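Side-chain contacts in glutathione transferase (Lolium rigidum, PDB 6ZB6), which probably conjugates glutathione to electrophilic xenobiotics such as herbicides, and holds S-(p-nitrobenzyl)glutathione in a pocket of the chain: residues Val20-Glu24 with Val25-Tyr29; Ile129-Glu133 with Lys134-Glu138. All coordinates share one frame; numbering follows the deposited sequence.

Contact 1 of 2, residues Val20-Glu24 with Val25-Tyr29; sequences VFLEE and VGADY
The hydroxyl of Tyr29 donates to a carboxylate of the helix that has just ended, its OH lying 2.7 Å from Glu23 OE2. The oxygen receives it on its anti lone pair, the one turned away from OE1, and stays in the plane of the phenol ring at the edge, while carboxylate and ring stand 79° apart. The bend of the Glu23 chain at chi2 (-71°) carries OE2 back to meet the ring. The same oxygen also forms a long, weak ion pair with Lys209. One ring face is taken by Leu22, whose CD1 forms a CH-pi contact 4.1 Å from the centroid of the Tyr29 ring. Tyr29 places its CG between its own backbone N and carbonyl carbon (chi1 60°), a torsion that folds the ring back along the chain and lays that face against Leu22 CD1. The other leucine branch meets the turn, CD2 lying 3.9 Å from Ala27 CB.

The backbone ends the helix in a common way, a Schellman motif with Gly26 at positive phi. Ala27 N reaches back to Leu22 O at 3.1 Å, and a weak bond of equal length joins Gly26 N to Glu23 O. One residue earlier, Val25 N still makes the helical bond to Phe21 O, 3.2 Å long.

Around this turn, Glu24 forms a salt bridge with Arg204, and Glu23 and Glu24 pack on helix 205-214. Phe21 and Val25 lean on helix 68-78, while Leu22 and Tyr29 settle against strand 4-7, beside which strand 29-32 runs parallel.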
ATOM      1  N   VAL A  20      -3.033   1.659  -7.286  1.00 23.24           N
ATOM      2  CA  VAL A  20      -3.361   2.994  -6.789  1.00 20.03           C
ATOM      3  C   VAL A  20      -2.621   4.060  -7.595  1.00 22.04           C
ATOM      4  O   VAL A  20      -3.220   5.028  -8.075  1.00 20.60           O
ATOM      5  CB  VAL A  20      -3.054   3.105  -5.285  1.00 21.98           C
ATOM      6  CG1 VAL A  20      -3.057   4.577  -4.865  1.00 20.72           C
ATOM      7  CG2 VAL A  20      -4.109   2.312  -4.455  1.00 21.78           C
ATOM      8  N   PHE A  21      -1.308   3.900  -7.765  1.00 21.76           N
ATOM      9  CA  PHE A  21      -0.580   4.958  -8.458  1.00 23.19           C
ATOM     10  C   PHE A  21      -0.910   4.990  -9.944  1.00 22.16           C
ATOM     11  O   PHE A  21      -0.975   6.077 -10.532  1.00 22.91           O
ATOM     12  CB  PHE A  21       0.911   4.817  -8.180  1.00 21.60           C
ATOM     13  CG  PHE A  21       1.241   5.054  -6.738  1.00 21.31           C
ATOM     14  CD1 PHE A  21       1.036   6.308  -6.177  1.00 18.23           C
ATOM     15  CD2 PHE A  21       1.669   4.012  -5.920  1.00 18.50           C
ATOM     16  CE1 PHE A  21       1.305   6.539  -4.837  1.00 24.73           C
ATOM     17  CE2 PHE A  21       1.939   4.236  -4.564  1.00 19.93           C
ATOM     18  CZ  PHE A  21       1.759   5.494  -4.023  1.00 17.99           C
ATOM     19  N   LEU A  22      -1.181   3.831 -10.557  1.00 21.71           N
ATOM     20  CA  LEU A  22      -1.682   3.835 -11.926  1.00 20.62           C
ATOM     21  C   LEU A  22      -2.971   4.635 -12.034  1.00 25.17           C
ATOM     22  O   LEU A  22      -3.162   5.400 -12.982  1.00 25.99           O
ATOM     23  CB  LEU A  22      -1.897   2.405 -12.418  1.00 23.98           C
ATOM     24  CG  LEU A  22      -0.633   1.645 -12.850  1.00 21.95           C
ATOM     25  CD1 LEU A  22      -0.898   0.143 -12.904  1.00 20.00           C
ATOM     26  CD2 LEU A  22      -0.103   2.179 -14.198  1.00 22.99           C
ATOM     27  N   GLU A  23      -3.879   4.473 -11.068  1.00 21.92           N
ATOM     28  CA  GLU A  23      -5.133   5.205 -11.140  1.00 19.90           C
ATOM     29  C   GLU A  23      -4.925   6.684 -10.860  1.00 21.48           C
ATOM     30  O   GLU A  23      -5.635   7.520 -11.422  1.00 24.64           O
ATOM     31  CB  GLU A  23      -6.148   4.610 -10.162  1.00 15.87           C
ATOM     32  CG  GLU A  23      -6.720   3.292 -10.628  1.00 24.03           C
ATOM     33  CD  GLU A  23      -7.653   3.450 -11.807  1.00 27.76           C
ATOM     34  OE1 GLU A  23      -8.206   4.557 -11.992  1.00 33.03           O
ATOM     35  OE2 GLU A  23      -7.837   2.461 -12.552  1.00 35.11           O
ATOM     36  N   GLU A  24      -3.957   7.025 -10.003  1.00 19.00           N
ATOM     37  CA  GLU A  24      -3.727   8.429  -9.681  1.00 21.39           C
ATOM     38  C   GLU A  24      -3.318   9.224 -10.916  1.00 29.35           C
ATOM     39  O   GLU A  24      -3.701  10.390 -11.064  1.00 26.59           O
ATOM     40  CB  GLU A  24      -2.668   8.557  -8.582  1.00 20.07           C
ATOM     41  CG  GLU A  24      -3.197   8.225  -7.168  1.00 25.32           C
ATOM     42  CD  GLU A  24      -4.062   9.328  -6.545  1.00 30.82           C
ATOM     43  OE1 GLU A  24      -4.015  10.489  -7.000  1.00 31.43           O
ATOM     44  OE2 GLU A  24      -4.788   9.035  -5.569  1.00 26.93           O
ATOM     45  N   VAL A  25      -2.553   8.607 -11.824  1.00 26.18           N
ATOM     46  CA  VAL A  25      -2.126   9.284 -13.042  1.00 27.30           C
ATOM     47  C   VAL A  25      -2.999   8.938 -14.240  1.00 30.52           C
ATOM     48  O   VAL A  25      -2.735   9.416 -15.355  1.00 33.49           O
ATOM     49  CB  VAL A  25      -0.642   8.987 -13.343  1.00 28.39           C
ATOM     50  CG1 VAL A  25       0.208   9.386 -12.145  1.00 33.08           C
ATOM     51  CG2 VAL A  25      -0.432   7.501 -13.702  1.00 25.67           C
ATOM     52  N   GLY A  26      -4.030   8.124 -14.048  1.00 28.13           N
ATOM     53  CA  GLY A  26      -4.970   7.858 -15.119  1.00 30.48           C
ATOM     54  C   GLY A  26      -4.395   7.057 -16.264  1.00 30.78           C
ATOM     55  O   GLY A  26      -4.826   7.227 -17.404  1.00 28.33           O
ATOM     56  N   ALA A  27      -3.444   6.171 -15.986  1.00 25.99           N
ATOM     57  CA  ALA A  27      -2.815   5.360 -17.018  1.00 27.99           C
ATOM     58  C   ALA A  27      -3.611   4.086 -17.244  1.00 30.34           C
ATOM     59  O   ALA A  27      -4.120   3.487 -16.297  1.00 28.56           O
ATOM     60  CB  ALA A  27      -1.380   5.005 -16.628  1.00 27.31           C
ATOM     61  N   ASP A  28      -3.706   3.671 -18.504  1.00 31.20           N
ATOM     62  CA  ASP A  28      -4.275   2.369 -18.820  1.00 30.06           C
ATOM     63  C   ASP A  28      -3.353   1.260 -18.325  1.00 31.46           C
ATOM     64  O   ASP A  28      -2.125   1.403 -18.305  1.00 27.93           O
ATOM     65  CB  ASP A  28      -4.491   2.224 -20.327  1.00 29.66           C
ATOM     66  CG  ASP A  28      -5.639   3.072 -20.846  1.00 29.58           C
ATOM     67  OD1 ASP A  28      -6.209   3.885 -20.079  1.00 27.71           O
ATOM     68  OD2 ASP A  28      -5.965   2.923 -22.041  1.00 33.29           O
ATOM     69  N   TYR A  29      -3.954   0.141 -17.926  1.00 22.17           N
ATOM     70  CA  TYR A  29      -3.165  -0.986 -17.450  1.00 21.00           C
ATOM     71  C   TYR A  29      -3.990  -2.259 -17.508  1.00 23.85           C
ATOM     72  O   TYR A  29      -5.224  -2.235 -17.566  1.00 29.09           O
ATOM     73  CB  TYR A  29      -2.656  -0.766 -16.023  1.00 17.70           C
ATOM     74  CG  TYR A  29      -3.766  -0.565 -15.004  1.00 22.02           C
ATOM     75  CD1 TYR A  29      -4.344   0.678 -14.818  1.00 24.62           C
ATOM     76  CD2 TYR A  29      -4.216  -1.620 -14.226  1.00 24.53           C
ATOM     77  CE1 TYR A  29      -5.362   0.866 -13.882  1.00 26.99           C
ATOM     78  CE2 TYR A  29      -5.226  -1.445 -13.288  1.00 25.74           C
ATOM     79  CZ  TYR A  29      -5.795  -0.202 -13.125  1.00 27.82           C
ATOM     80  OH  TYR A  29      -6.796  -0.019 -12.198  1.00 27.26           O
TER

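Contact 2 of 2, residues Ile129-Glu133 with Lys134-Glu138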
ATOM      1  N   ILE A 129      -4.013 -20.858   9.265  1.00 65.82           N
ATOM      2  CA  ILE A 129      -3.156 -20.860  10.447  1.00 63.64           C
ATOM      3  C   ILE A 129      -3.782 -19.929  11.481  1.00 65.72           C
ATOM      4  O   ILE A 129      -4.023 -18.754  11.177  1.00 67.14           O
ATOM      5  CB  ILE A 129      -1.724 -20.421  10.102  1.00 63.93           C
ATOM      6  CG1 ILE A 129      -1.095 -21.401   9.109  1.00 66.39           C
ATOM      7  CG2 ILE A 129      -0.869 -20.307  11.358  1.00 58.80           C
ATOM      8  CD1 ILE A 129      -1.386 -22.862   9.422  1.00 65.43           C
ATOM      9  N   PRO A 130      -4.061 -20.395  12.696  1.00 62.53           N
ATOM     10  CA  PRO A 130      -4.770 -19.555  13.667  1.00 58.53           C
ATOM     11  C   PRO A 130      -3.950 -18.356  14.125  1.00 56.46           C
ATOM     12  O   PRO A 130      -2.724 -18.307  14.010  1.00 52.57           O
ATOM     13  CB  PRO A 130      -5.051 -20.510  14.835  1.00 48.16           C
ATOM     14  CG  PRO A 130      -4.088 -21.624  14.666  1.00 54.42           C
ATOM     15  CD  PRO A 130      -3.877 -21.770  13.189  1.00 65.10           C
ATOM     16  N   THR A 131      -4.671 -17.379  14.668  1.00 57.30           N
ATOM     17  CA  THR A 131      -4.077 -16.115  15.080  1.00 52.64           C
ATOM     18  C   THR A 131      -3.216 -16.300  16.323  1.00 50.85           C
ATOM     19  O   THR A 131      -3.664 -16.862  17.324  1.00 51.27           O
ATOM     20  CB  THR A 131      -5.181 -15.091  15.352  1.00 46.99           C
ATOM     21  OG1 THR A 131      -5.822 -14.739  14.118  1.00 41.72           O
ATOM     22  CG2 THR A 131      -4.620 -13.834  16.028  1.00 36.04           C
ATOM     23  N   ASP A 132      -1.977 -15.823  16.259  1.00 48.45           N
ATOM     24  CA  ASP A 132      -1.105 -15.795  17.428  1.00 47.37           C
ATOM     25  C   ASP A 132      -1.354 -14.480  18.159  1.00 44.96           C
ATOM     26  O   ASP A 132      -0.803 -13.441  17.792  1.00 40.68           O
ATOM     27  CB  ASP A 132       0.355 -15.944  17.014  1.00 49.52           C
ATOM     28  CG  ASP A 132       1.274 -16.103  18.198  1.00 54.64           C
ATOM     29  OD1 ASP A 132       0.815 -15.833  19.323  1.00 57.12           O
ATOM     30  OD2 ASP A 132       2.446 -16.498  18.009  1.00 59.34           O
ATOM     31  N   GLU A 133      -2.177 -14.521  19.208  1.00 44.32           N
ATOM     32  CA  GLU A 133      -2.554 -13.285  19.885  1.00 51.00           C
ATOM     33  C   GLU A 133      -1.386 -12.621  20.612  1.00 52.12           C
ATOM     34  O   GLU A 133      -1.468 -11.426  20.916  1.00 48.05           O
ATOM     35  CB  GLU A 133      -3.701 -13.538  20.870  1.00 49.17           C
ATOM     36  CG  GLU A 133      -4.988 -14.054  20.231  1.00 55.72           C
ATOM     37  CD  GLU A 133      -5.735 -13.002  19.407  1.00 56.75           C
ATOM     38  OE1 GLU A 133      -5.320 -11.818  19.390  1.00 54.04           O
ATOM     39  OE2 GLU A 133      -6.740 -13.370  18.763  1.00 50.51           O
ATOM     40  N   LYS A 134      -0.303 -13.342  20.905  1.00 46.87           N
ATOM     41  CA  LYS A 134       0.815 -12.664  21.550  1.00 49.46           C
ATOM     42  C   LYS A 134       1.611 -11.842  20.538  1.00 47.88           C
ATOM     43  O   LYS A 134       2.105 -10.759  20.872  1.00 51.62           O
ATOM     44  CB  LYS A 134       1.715 -13.655  22.293  1.00 56.13           C
ATOM     45  CG  LYS A 134       2.463 -14.650  21.431  1.00 73.44           C
ATOM     46  CD  LYS A 134       3.841 -14.988  21.991  1.00 77.51           C
ATOM     47  CE  LYS A 134       4.436 -16.195  21.264  1.00 79.82           C
ATOM     48  NZ  LYS A 134       4.198 -16.138  19.795  1.00 81.38           N
ATOM     49  N   VAL A 135       1.726 -12.317  19.292  1.00 50.90           N
ATOM     50  CA  VAL A 135       2.296 -11.480  18.237  1.00 42.57           C
ATOM     51  C   VAL A 135       1.428 -10.243  18.033  1.00 36.75           C
ATOM     52  O   VAL A 135       1.937  -9.129  17.859  1.00 35.24           O
ATOM     53  CB  VAL A 135       2.453 -12.274  16.921  1.00 44.07           C
ATOM     54  CG1 VAL A 135       3.010 -11.371  15.826  1.00 40.83           C
ATOM     55  CG2 VAL A 135       3.349 -13.498  17.100  1.00 43.46           C
ATOM     56  N   VAL A 136       0.107 -10.420  18.061  1.00 38.36           N
ATOM     57  CA  VAL A 136      -0.807  -9.296  17.893  1.00 39.47           C
ATOM     58  C   VAL A 136      -0.616  -8.284  19.016  1.00 39.74           C
ATOM     59  O   VAL A 136      -0.474  -7.078  18.770  1.00 32.87           O
ATOM     60  CB  VAL A 136      -2.258  -9.798  17.826  1.00 38.03           C
ATOM     61  CG1 VAL A 136      -3.251  -8.634  17.966  1.00 38.35           C
ATOM     62  CG2 VAL A 136      -2.479 -10.554  16.537  1.00 34.37           C
ATOM     63  N   ALA A 137      -0.588  -8.764  20.264  1.00 35.60           N
ATOM     64  CA  ALA A 137      -0.461  -7.863  21.406  1.00 36.76           C
ATOM     65  C   ALA A 137       0.842  -7.081  21.350  1.00 38.61           C
ATOM     66  O   ALA A 137       0.859  -5.868  21.587  1.00 42.71           O
ATOM     67  CB  ALA A 137      -0.559  -8.649  22.715  1.00 42.26           C
ATOM     68  N   GLU A 138       1.943  -7.755  21.022  1.00 34.10           N
ATOM     69  CA  GLU A 138       3.228  -7.070  20.952  1.00 33.16           C
ATOM     70  C   GLU A 138       3.253  -6.061  19.814  1.00 33.82           C
ATOM     71  O   GLU A 138       3.808  -4.968  19.966  1.00 34.22           O
ATOM     72  CB  GLU A 138       4.352  -8.083  20.793  1.00 43.14           C
ATOM     73  CG  GLU A 138       4.653  -8.838  22.067  1.00 54.60           C
ATOM     74  CD  GLU A 138       5.577 -10.008  21.833  1.00 71.94           C
ATOM     75  OE1 GLU A 138       6.673 -10.026  22.430  1.00 78.13           O
ATOM     76  OE2 GLU A 138       5.207 -10.906  21.046  1.00 76.63           O
TER
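The carboxylate of Asp132 is approached over one face by the CG2 methyl of Val135, 3.5 Å from Asp132 CG, while the ammonium of Lys134 comes in near its edge. This is the N-cap of helix 133-156, where an aspartate side chain takes up a backbone N-H that has no helical carbonyl before it. Asp132 OD1 accepts from Lys134 N at 3.2 Å, and the donor sits above the carboxylate plane, on the same side as the valine methyl. Asp132 OD2 is engaged by Lys134 NZ on its syn side, only slightly out of the plane, in a salt bridge modelled at 2.5 Å, an unusually small separation whose exact length is doubtful. One residue thus supplies both donors, each to a different oxygen.

Torsions explain the fit. Asp132 swings its CG opposite its own backbone N (chi1 -172°), which brings the carboxylate forward to the first turn. The lysine sets CG between N and carbonyl carbon (chi1 66°) and bends again at chi4 (42°), which curls the amine back toward the cap. Such a lysine, together with the positive end of the helix dipole, would be expected to favour the charged form of the carboxylate.

The preceding loop is held to helix 92-127 through Gln119, whose backbone O bonds Thr131 OG1 and whose OE1 bonds Asp132 N. On that side Val136 is buried against Gln119 and Cys120. Thr131 adds its methyl, CG2 lying 3.9 Å from Val136 CG2. Regular helical bonding begins with Val136 N to Asp132 O at 3.2 Å. The next bond, Ala137 N to Glu133 O, is 2.9 Å long, and Ala137 CB lies 3.4 Å from the same Glu133 O.

Read from the N terminus, the two contacts illustrate opposite helix ends. Contact 1 closes the turn after helix 13-24 and delivers the chain to strand 29-32, completing the beta-alpha-beta unit that starts with strand 4-7 in the thioredoxin-like N-terminal domain. Only much later does contact 2 open, where the loop after helix 92-127 turns into helix 133-156 of the all-helical C-terminal domain. The two follow in series, neither nesting nor crossing, on opposite sides of the chain's centre, with centres 36 Å apart. Contact 1 ties the end of helix 13-24 to the sheet and also to helix 205-214 of the C-terminal part, while contact 2 joins the start of helix 133-156 to helix 92-127.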